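Local coordinates for prepilin-like protein (Thermus thermophilus, PDB 6QVF) that probably serves as a DNA-binding, type IV pilin-like receptor at the pilus tip during DNA uptake in natural competence, at residues B[26-30]-B[59-63]; B[99-105]-B[121-127]; B[113-117]-B[156-161]. One frame throughout, in Å; residues are numbered along the deposited sequence.

The three contacts illustrate how chemistry follows position in a pilin fold. Contact 1 is the buried one, its centre about 5 Å from the centre of the chain, and joins two helices through apolar side chains and bridging waters. Contact 2 pairs the two middle strands of the four-stranded sheet by a backbone ladder, one face buried against helix 2-30 and the other more open. Contact 3, partly buried, joins two turns through one carboxylate and two waters. Contacts 2 and 3 lie on opposite sides of the chain's centre, their centres about 30 Å apart, yet residues 113-117 lead into strand 117-125. Contacts 1 and 3 touch through Phe60 and Gly116.

Contact 1. Residues B[26-30]-B[59-63]; sequences SAEVL and YFVDY
Val29 and Phe60 mark the nearest backbone approach, their CA atoms 4.9 Å apart, where the helical segments 26-30 and 59-63 run crosswise, with 112° between their N-to-C directions. Main-chain carbonyls of the first segment carry much of the contact. Glu28 O lies 3.5 Å from Tyr59 CB and also borders CE2 of the Tyr63 ring. Val29 O stands close to Phe60 N but at a poor angle for a direct hydrogen bond; a water completes the link, donating to Val29 O at 2.7 Å and accepting from Phe60 N.

Among the side chains, Val29 holds CG1 anti to its backbone nitrogen (chi1 171°), and this methyl touches CD2 of Phe60 at 3.8 Å. The other methyl, CG2, lies farther off, nearest CD2 of Tyr63. Tyr63 lies alongside the backbone of Glu28 and Val29: CD2 is 3.9 Å from Val29 CA, and the phenol oxygen ends 3.7 Å from Glu28 CB. The carboxylate of Glu28 is turned 62° from the ring plane, and a second water joins its OE1, at 2.6 Å, to Tyr63 OH. The ring of Tyr59 instead leads away to Glu33, which is hydrogen-bonded to its hydroxyl, and makes cation-pi contacts with Arg86 and Lys31.

The crossing is thus a worked case of two helices crossing over one sheet, each sending side chains down to it: Val29 also packs on Ile106 of strand 100-108, Val118 and Val120 of strand 117-125, and Val138 of strand 131-139, while Phe60 reaches Val118 and Tyr63 reaches Ile106.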
loop_
_atom_site.group_PDB
_atom_site.type_symbol
_atom_site.label_atom_id
_atom_site.label_comp_id
_atom_site.label_asym_id
_atom_site.label_seq_id
_atom_site.Cartn_x
_atom_site.Cartn_y
_atom_site.Cartn_z
ATOM N N SER B 26 10.907 2.691 -5.299
ATOM C CA SER B 26 10.209 3.995 -5.295
ATOM C C SER B 26 11.163 5.106 -5.726
ATOM O O SER B 26 10.771 6.016 -6.437
ATOM C CB SER B 26 9.644 4.328 -3.917
ATOM O OG SER B 26 8.683 3.361 -3.545
ATOM N N ALA B 27 12.426 5.020 -5.300
ATOM C CA ALA B 27 13.419 6.027 -5.716
ATOM C C ALA B 27 13.616 6.018 -7.234
ATOM O O ALA B 27 13.833 7.063 -7.841
ATOM C CB ALA B 27 14.736 5.820 -5.002
ATOM N N GLU B 28 13.558 4.860 -7.856
ATOM C CA GLU B 28 13.648 4.742 -9.314
ATOM C C GLU B 28 12.504 5.487 -9.998
ATOM O O GLU B 28 12.705 6.180 -10.963
ATOM C CB GLU B 28 13.637 3.287 -9.732
ATOM C CG GLU B 28 14.858 2.578 -9.179
ATOM C CD GLU B 28 15.703 1.926 -10.223
ATOM O OE1 GLU B 28 16.345 2.702 -10.970
ATOM O OE2 GLU B 28 15.692 0.663 -10.299
ATOM N N VAL B 29 11.292 5.361 -9.472
ATOM C CA VAL B 29 10.139 6.025 -10.034
ATOM C C VAL B 29 10.312 7.553 -9.945
ATOM O O VAL B 29 9.847 8.271 -10.840
ATOM C CB VAL B 29 8.861 5.559 -9.326
ATOM C CG1 VAL B 29 7.658 6.387 -9.745
ATOM C CG2 VAL B 29 8.621 4.090 -9.576
ATOM N N LEU B 30 10.940 8.043 -8.854
ATOM C CA LEU B 30 11.066 9.466 -8.580
ATOM C C LEU B 30 12.334 10.072 -9.176
ATOM O O LEU B 30 12.521 11.293 -9.052
ATOM C CB LEU B 30 10.993 9.714 -7.063
ATOM C CG LEU B 30 9.576 9.568 -6.507
ATOM C CD1 LEU B 30 9.560 9.320 -5.017
ATOM C CD2 LEU B 30 8.753 10.795 -6.842
ATOM N N TYR B 59 11.881 9.837 -14.865
ATOM C CA TYR B 59 11.659 8.411 -15.035
ATOM C C TYR B 59 10.205 8.044 -14.699
ATOM O O TYR B 59 9.751 6.974 -15.095
ATOM C CB TYR B 59 12.646 7.593 -14.203
ATOM C CG TYR B 59 14.011 7.453 -14.821
ATOM C CD1 TYR B 59 14.835 8.555 -14.979
ATOM C CD2 TYR B 59 14.433 6.260 -15.364
ATOM C CE1 TYR B 59 16.093 8.443 -15.558
ATOM C CE2 TYR B 59 15.698 6.121 -15.921
ATOM C CZ TYR B 59 16.518 7.229 -16.059
ATOM O OH TYR B 59 17.751 7.123 -16.653
ATOM N N PHE B 60 9.535 8.880 -13.910
ATOM C CA PHE B 60 8.118 8.662 -13.605
ATOM C C PHE B 60 7.362 8.335 -14.900
ATOM O O PHE B 60 6.509 7.433 -14.953
ATOM C CB PHE B 60 7.531 9.873 -12.891
ATOM C CG PHE B 60 6.078 9.715 -12.563
ATOM C CD1 PHE B 60 5.101 9.949 -13.524
ATOM C CD2 PHE B 60 5.709 9.259 -11.313
ATOM C CE1 PHE B 60 3.760 9.736 -13.224
ATOM C CE2 PHE B 60 4.357 9.107 -11.008
ATOM C CZ PHE B 60 3.404 9.331 -11.960
ATOM N N VAL B 61 7.636 9.117 -15.944
ATOM C CA VAL B 61 6.934 8.939 -17.229
ATOM C C VAL B 61 7.208 7.558 -17.812
ATOM O O VAL B 61 6.287 6.873 -18.281
ATOM C CB VAL B 61 7.335 10.048 -18.217
ATOM C CG1 VAL B 61 6.674 9.885 -19.581
ATOM C CG2 VAL B 61 7.053 11.422 -17.644
ATOM N N ASP B 62 8.477 7.147 -17.817
ATOM C CA ASP B 62 8.868 5.871 -18.350
ATOM C C ASP B 62 8.168 4.739 -17.598
ATOM O O ASP B 62 7.588 3.845 -18.216
ATOM C CB ASP B 62 10.380 5.692 -18.335
ATOM C CG ASP B 62 11.028 6.819 -19.116
ATOM O OD1 ASP B 62 11.005 6.743 -20.355
ATOM O OD2 ASP B 62 11.463 7.804 -18.470
ATOM N N TYR B 63 8.191 4.794 -16.276
ATOM C CA TYR B 63 7.571 3.694 -15.516
ATOM C C TYR B 63 6.047 3.720 -15.690
ATOM O O TYR B 63 5.422 2.644 -15.823
ATOM C CB TYR B 63 7.949 3.760 -14.037
ATOM C CG TYR B 63 9.344 3.242 -13.779
ATOM C CD1 TYR B 63 9.607 1.886 -13.814
ATOM C CD2 TYR B 63 10.392 4.098 -13.464
ATOM C CE1 TYR B 63 10.882 1.394 -13.629
ATOM C CE2 TYR B 63 11.665 3.617 -13.250
ATOM C CZ TYR B 63 11.912 2.264 -13.320
ATOM O OH TYR B 63 13.177 1.808 -13.096
HETATM O O HOH W 1 15.454 3.144 -13.327
HETATM O O HOH W 2 10.582 10.672 -11.877
#

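Contact 2. Residues B[99-105]-B[121-127]; sequences GIPVAWD and VVTATHP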
loop_
_atom_site.group_PDB
_atom_site.type_symbol
_atom_site.label_atom_id
_atom_site.label_comp_id
_atom_site.label_asym_id
_atom_site.label_seq_id
_atom_site.Cartn_x
_atom_site.Cartn_y
_atom_site.Cartn_z
ATOM N N GLY B 99 18.600 -13.673 2.477
ATOM C CA GLY B 99 17.927 -14.932 2.326
ATOM C C GLY B 99 16.422 -14.807 2.287
ATOM O O GLY B 99 15.757 -15.823 2.264
ATOM N N ILE B 100 15.902 -13.568 2.235
ATOM C CA ILE B 100 14.468 -13.338 2.211
ATOM C C ILE B 100 14.082 -12.845 0.824
ATOM O O ILE B 100 14.467 -11.755 0.422
ATOM C CB ILE B 100 14.026 -12.343 3.290
ATOM C CG1 ILE B 100 14.407 -12.804 4.696
ATOM C CG2 ILE B 100 12.520 -12.084 3.172
ATOM C CD1 ILE B 100 14.416 -11.683 5.707
ATOM N N PRO B 101 13.328 -13.645 0.051
ATOM C CA PRO B 101 12.841 -13.200 -1.249
ATOM C C PRO B 101 11.795 -12.092 -1.064
ATOM O O PRO B 101 10.854 -12.260 -0.311
ATOM C CB PRO B 101 12.181 -14.429 -1.883
ATOM C CG PRO B 101 12.243 -15.538 -0.849
ATOM C CD PRO B 101 12.808 -14.962 0.431
ATOM N N VAL B 102 11.937 -11.017 -1.853
ATOM C CA VAL B 102 11.010 -9.950 -1.884
ATOM C C VAL B 102 10.517 -9.777 -3.319
ATOM O O VAL B 102 11.274 -9.315 -4.186
ATOM C CB VAL B 102 11.655 -8.644 -1.386
ATOM C CG1 VAL B 102 10.607 -7.560 -1.285
ATOM C CG2 VAL B 102 12.364 -8.844 -0.030
ATOM N N ALA B 103 9.239 -10.103 -3.562
ATOM C CA ALA B 103 8.583 -9.803 -4.844
ATOM C C ALA B 103 8.319 -8.308 -4.880
ATOM O O ALA B 103 7.949 -7.707 -3.862
ATOM C CB ALA B 103 7.310 -10.558 -4.974
ATOM N N TRP B 104 8.520 -7.691 -6.043
ATOM C CA TRP B 104 8.319 -6.253 -6.165
ATOM C C TRP B 104 7.725 -5.946 -7.532
ATOM O O TRP B 104 7.942 -6.672 -8.496
ATOM C CB TRP B 104 9.621 -5.460 -5.948
ATOM C CG TRP B 104 10.673 -5.746 -6.978
ATOM C CD1 TRP B 104 11.685 -6.644 -6.878
ATOM C CD2 TRP B 104 10.861 -5.067 -8.235
ATOM N NE1 TRP B 104 12.461 -6.622 -8.001
ATOM C CE2 TRP B 104 11.993 -5.658 -8.856
ATOM C CE3 TRP B 104 10.208 -4.026 -8.900
ATOM C CZ2 TRP B 104 12.460 -5.238 -10.105
ATOM C CZ3 TRP B 104 10.654 -3.640 -10.152
ATOM C CH2 TRP B 104 11.764 -4.247 -10.736
ATOM N N ASP B 105 6.907 -4.894 -7.558
ATOM C CA ASP B 105 6.216 -4.516 -8.787
ATOM C C ASP B 105 5.992 -3.006 -8.792
ATOM O O ASP B 105 5.499 -2.437 -7.805
ATOM C CB ASP B 105 4.851 -5.218 -8.842
ATOM C CG ASP B 105 4.039 -4.897 -10.074
ATOM O OD1 ASP B 105 3.429 -3.838 -10.113
ATOM O OD2 ASP B 105 4.018 -5.758 -10.992
ATOM N N VAL B 121 4.646 -1.954 -5.022
ATOM C CA VAL B 121 4.176 -2.943 -4.064
ATOM C C VAL B 121 5.212 -4.029 -3.911
ATOM O O VAL B 121 5.675 -4.561 -4.913
ATOM C CB VAL B 121 2.801 -3.483 -4.471
ATOM C CG1 VAL B 121 2.270 -4.482 -3.468
ATOM C CG2 VAL B 121 1.843 -2.330 -4.630
ATOM N N VAL B 122 5.472 -4.424 -2.658
ATOM C CA VAL B 122 6.429 -5.460 -2.364
ATOM C C VAL B 122 5.839 -6.459 -1.377
ATOM O O VAL B 122 5.068 -6.096 -0.502
ATOM C CB VAL B 122 7.750 -4.883 -1.831
ATOM C CG1 VAL B 122 8.321 -3.864 -2.809
ATOM C CG2 VAL B 122 7.604 -4.307 -0.440
ATOM N N THR B 123 6.277 -7.702 -1.529
ATOM C CA THR B 123 5.935 -8.737 -0.560
ATOM C C THR B 123 7.186 -9.544 -0.221
ATOM O O THR B 123 7.754 -10.221 -1.116
ATOM C CB THR B 123 4.834 -9.658 -1.078
ATOM O OG1 THR B 123 3.609 -8.967 -1.309
ATOM C CG2 THR B 123 4.539 -10.798 -0.114
ATOM N N ALA B 124 7.578 -9.465 1.049
ATOM C CA ALA B 124 8.705 -10.261 1.577
ATOM C C ALA B 124 8.154 -11.550 2.180
ATOM O O ALA B 124 7.245 -11.498 2.980
ATOM C CB ALA B 124 9.439 -9.509 2.635
ATOM N N THR B 125 8.658 -12.692 1.734
ATOM C CA THR B 125 8.192 -13.972 2.282
ATOM C C THR B 125 9.389 -14.641 2.953
ATOM O O THR B 125 10.306 -15.128 2.262
ATOM C CB THR B 125 7.644 -14.895 1.190
ATOM O OG1 THR B 125 6.496 -14.324 0.559
ATOM C CG2 THR B 125 7.288 -16.255 1.745
ATOM N N HIS B 126 9.416 -14.592 4.283
ATOM C CA HIS B 126 10.499 -15.212 5.052
ATOM C C HIS B 126 10.436 -16.712 4.846
ATOM O O HIS B 126 9.353 -17.293 4.849
ATOM C CB HIS B 126 10.388 -14.897 6.540
ATOM C CG HIS B 126 11.671 -15.074 7.263
ATOM N ND1 HIS B 126 12.172 -16.327 7.621
ATOM C CD2 HIS B 126 12.562 -14.151 7.692
ATOM C CE1 HIS B 126 13.317 -16.141 8.234
ATOM N NE2 HIS B 126 13.576 -14.822 8.320
ATOM N N PRO B 127 11.597 -17.365 4.631
ATOM C CA PRO B 127 11.626 -18.817 4.476
ATOM C C PRO B 127 11.029 -19.564 5.677
ATOM O O PRO B 127 10.554 -20.683 5.522
ATOM C CB PRO B 127 13.115 -19.155 4.329
ATOM C CG PRO B 127 13.780 -17.857 3.940
ATOM C CD PRO B 127 12.907 -16.726 4.434
#
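Ile100 and His126 meet at one end of an antiparallel strand pair, the middle two strands of the four-stranded meander that packs against the long N-terminal helix, as in type IV pilins. Ile100 repays following outward. At CB it branches. Its CG2 takes the place anti to the backbone nitrogen and comes 3.9 Å from Thr125 O, with the methyl of Ala124 close by. Its CG1, on the other branch, passes near Pro127 CD and His126 CD2. The chain then runs on extended (chi2 161°), which puts the terminal CD1 3.7 Å from the same His126 CD2, with NE2 a little farther. The imidazole is held on its far nitrogen, ND1, by the backbone N-H of Arg128, and its ring also meets that of Phe10.

Beyond this end the register is that of a plain antiparallel ladder. Ala103 and Thr123 form a hydrogen-bonded pair, with Thr123 N to Ala103 O at 2.9 Å, and Asp105 and Val121 form the next. The non-hydrogen-bonded pairs alternate with these, Trp104 with Val122 between them and Val102 with Ala124 before Ala103; their side chains share the face turned to helix 2-30. Here Val102 CG2 meets the Ala124 methyl at 4.0 Å and Trp104 CB touches Val122 CG1 at 3.8 Å; Ala17, Ala18 and Val21 of the helix cover this face, and the indole makes a cation-pi contact with Arg25. On the other face, Asp105 is salt-bridged to Arg107, and Thr123 OG1 is hydrogen-bonded to Thr133.

Pro101 accepts a nearly straight bond (168°) from Thr125 N but has no N-H to return; its ring CD lies instead 3.1 Å from Thr125 O.

Contact 3. Residues B[113-117]-B[156-161]; sequences LGEGV and PPPGGG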
loop_
_atom_site.group_PDB
_atom_site.type_symbol
_atom_site.label_atom_id
_atom_site.label_comp_id
_atom_site.label_asym_id
_atom_site.label_seq_id
_atom_site.Cartn_x
_atom_site.Cartn_y
_atom_site.Cartn_z
ATOM N N LEU B 113 -9.122 7.760 -12.480
ATOM C CA LEU B 113 -8.641 7.662 -11.098
ATOM C C LEU B 113 -7.108 7.462 -11.061
ATOM O O LEU B 113 -6.394 7.938 -10.155
ATOM C CB LEU B 113 -9.321 6.473 -10.421
ATOM C CG LEU B 113 -10.196 6.773 -9.206
ATOM C CD1 LEU B 113 -10.504 5.491 -8.480
ATOM C CD2 LEU B 113 -9.541 7.743 -8.258
ATOM N N GLY B 114 -6.597 6.742 -12.053
ATOM C CA GLY B 114 -5.209 6.331 -12.089
ATOM C C GLY B 114 -4.278 7.315 -12.793
ATOM O O GLY B 114 -3.083 7.075 -12.859
ATOM N N GLU B 115 -4.794 8.390 -13.377
ATOM C CA GLU B 115 -4.024 9.325 -14.127
ATOM C C GLU B 115 -2.892 9.917 -13.288
ATOM O O GLU B 115 -3.155 10.536 -12.219
ATOM C CB GLU B 115 -4.964 10.458 -14.509
ATOM C CG GLU B 115 -4.684 11.093 -15.819
ATOM C CD GLU B 115 -5.823 12.016 -16.238
ATOM O OE1 GLU B 115 -5.909 13.111 -15.692
ATOM O OE2 GLU B 115 -6.636 11.624 -17.068
ATOM N N GLY B 116 -1.647 9.758 -13.759
ATOM C CA GLY B 116 -0.467 10.292 -13.085
ATOM C C GLY B 116 -0.165 9.666 -11.724
ATOM O O GLY B 116 0.431 10.328 -10.837
ATOM N N VAL B 117 -0.542 8.396 -11.565
ATOM C CA VAL B 117 -0.265 7.645 -10.362
ATOM C C VAL B 117 0.533 6.387 -10.711
ATOM O O VAL B 117 0.164 5.586 -11.610
ATOM C CB VAL B 117 -1.564 7.280 -9.618
ATOM C CG1 VAL B 117 -1.260 6.459 -8.362
ATOM C CG2 VAL B 117 -2.399 8.499 -9.320
ATOM N N PRO B 156 0.241 13.878 -16.920
ATOM C CA PRO B 156 -0.387 13.848 -18.235
ATOM C C PRO B 156 -1.489 14.893 -18.300
ATOM O O PRO B 156 -2.027 15.321 -17.285
ATOM C CB PRO B 156 -0.960 12.449 -18.317
ATOM C CG PRO B 156 -1.318 12.140 -16.885
ATOM C CD PRO B 156 -0.231 12.794 -16.037
ATOM N N PRO B 157 -1.895 15.311 -19.513
ATOM C CA PRO B 157 -3.088 16.130 -19.644
ATOM C C PRO B 157 -4.294 15.275 -19.291
ATOM O O PRO B 157 -4.233 14.044 -19.312
ATOM C CB PRO B 157 -3.095 16.527 -21.118
ATOM C CG PRO B 157 -2.407 15.368 -21.784
ATOM C CD PRO B 157 -1.335 14.900 -20.801
ATOM N N PRO B 158 -5.442 15.898 -18.976
ATOM C CA PRO B 158 -6.664 15.127 -18.771
ATOM C C PRO B 158 -6.912 14.150 -19.932
ATOM O O PRO B 158 -6.841 14.508 -21.079
ATOM C CB PRO B 158 -7.759 16.193 -18.658
ATOM C CG PRO B 158 -7.033 17.450 -18.268
ATOM C CD PRO B 158 -5.628 17.351 -18.828
ATOM N N GLY B 159 -7.169 12.886 -19.595
ATOM C CA GLY B 159 -7.405 11.863 -20.583
ATOM C C GLY B 159 -6.150 11.290 -21.221
ATOM O O GLY B 159 -6.233 10.414 -22.119
ATOM N N GLY B 160 -4.981 11.732 -20.753
ATOM C CA GLY B 160 -3.707 11.332 -21.342
ATOM C C GLY B 160 -2.913 10.283 -20.570
ATOM O O GLY B 160 -1.722 10.052 -20.848
ATOM N N GLY B 161 -3.556 9.598 -19.625
ATOM C CA GLY B 161 -2.903 8.496 -18.924
ATOM C C GLY B 161 -3.159 7.154 -19.594
ATOM O O GLY B 161 -3.483 7.041 -20.781
HETATM O O HOH W 3 -6.250 9.281 -18.537
HETATM O O HOH W 4 -3.911 14.687 -15.459
#
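Glu115 reaches across to Gly159 and so joins two type II beta turns, one from Gly114 to Val117 and the other from Pro157 to Gly160. The first segment begins as helix 111-114 runs out. Gly114 opens the turn, its carbonyl oxygen accepting from Val117 N at 3.1 Å.

Glu115 follows, and its side chain carries most of the contact. CG rests 3.7 Å from Pro156 CG, a ring flank against a methylene. From there the chain is extended (chi2 169°), which delivers the carboxylate to the second turn. OE2 accepts from Gly159 N at 2.9 Å; the donor comes from above the carboxylate plane, 46° out of it. The same oxygen takes a second hydrogen bond from a water that in turn accepts from Gly161 N. OE1 has its own water, 2.6 Å away, which also donates to Pro156 O. Both oxygens are thus tied to the proline- and glycine-rich loop, one directly and both through water, and these bonds would be expected to hold the group's rotation and probably to steady its negative charge.

Gly116 takes the third position of its turn with a positive phi of 66°, matching Gly159 in the partner turn. Its CA packs 3.9 Å from Pro156 CD, and its backbone is hydrogen-bonded to Cys140, whose disulfide to Cys155 ends immediately before Pro156. The contact therefore fastens the turn between two sheet strands to the start of the segment beyond the disulfide loop, which recalls the disulfide-bounded C-terminal region of type IV pilins. Val117 then opens strand 117-125. Just before it, Gly116 O packs 3.3 Å from Phe60 CZ.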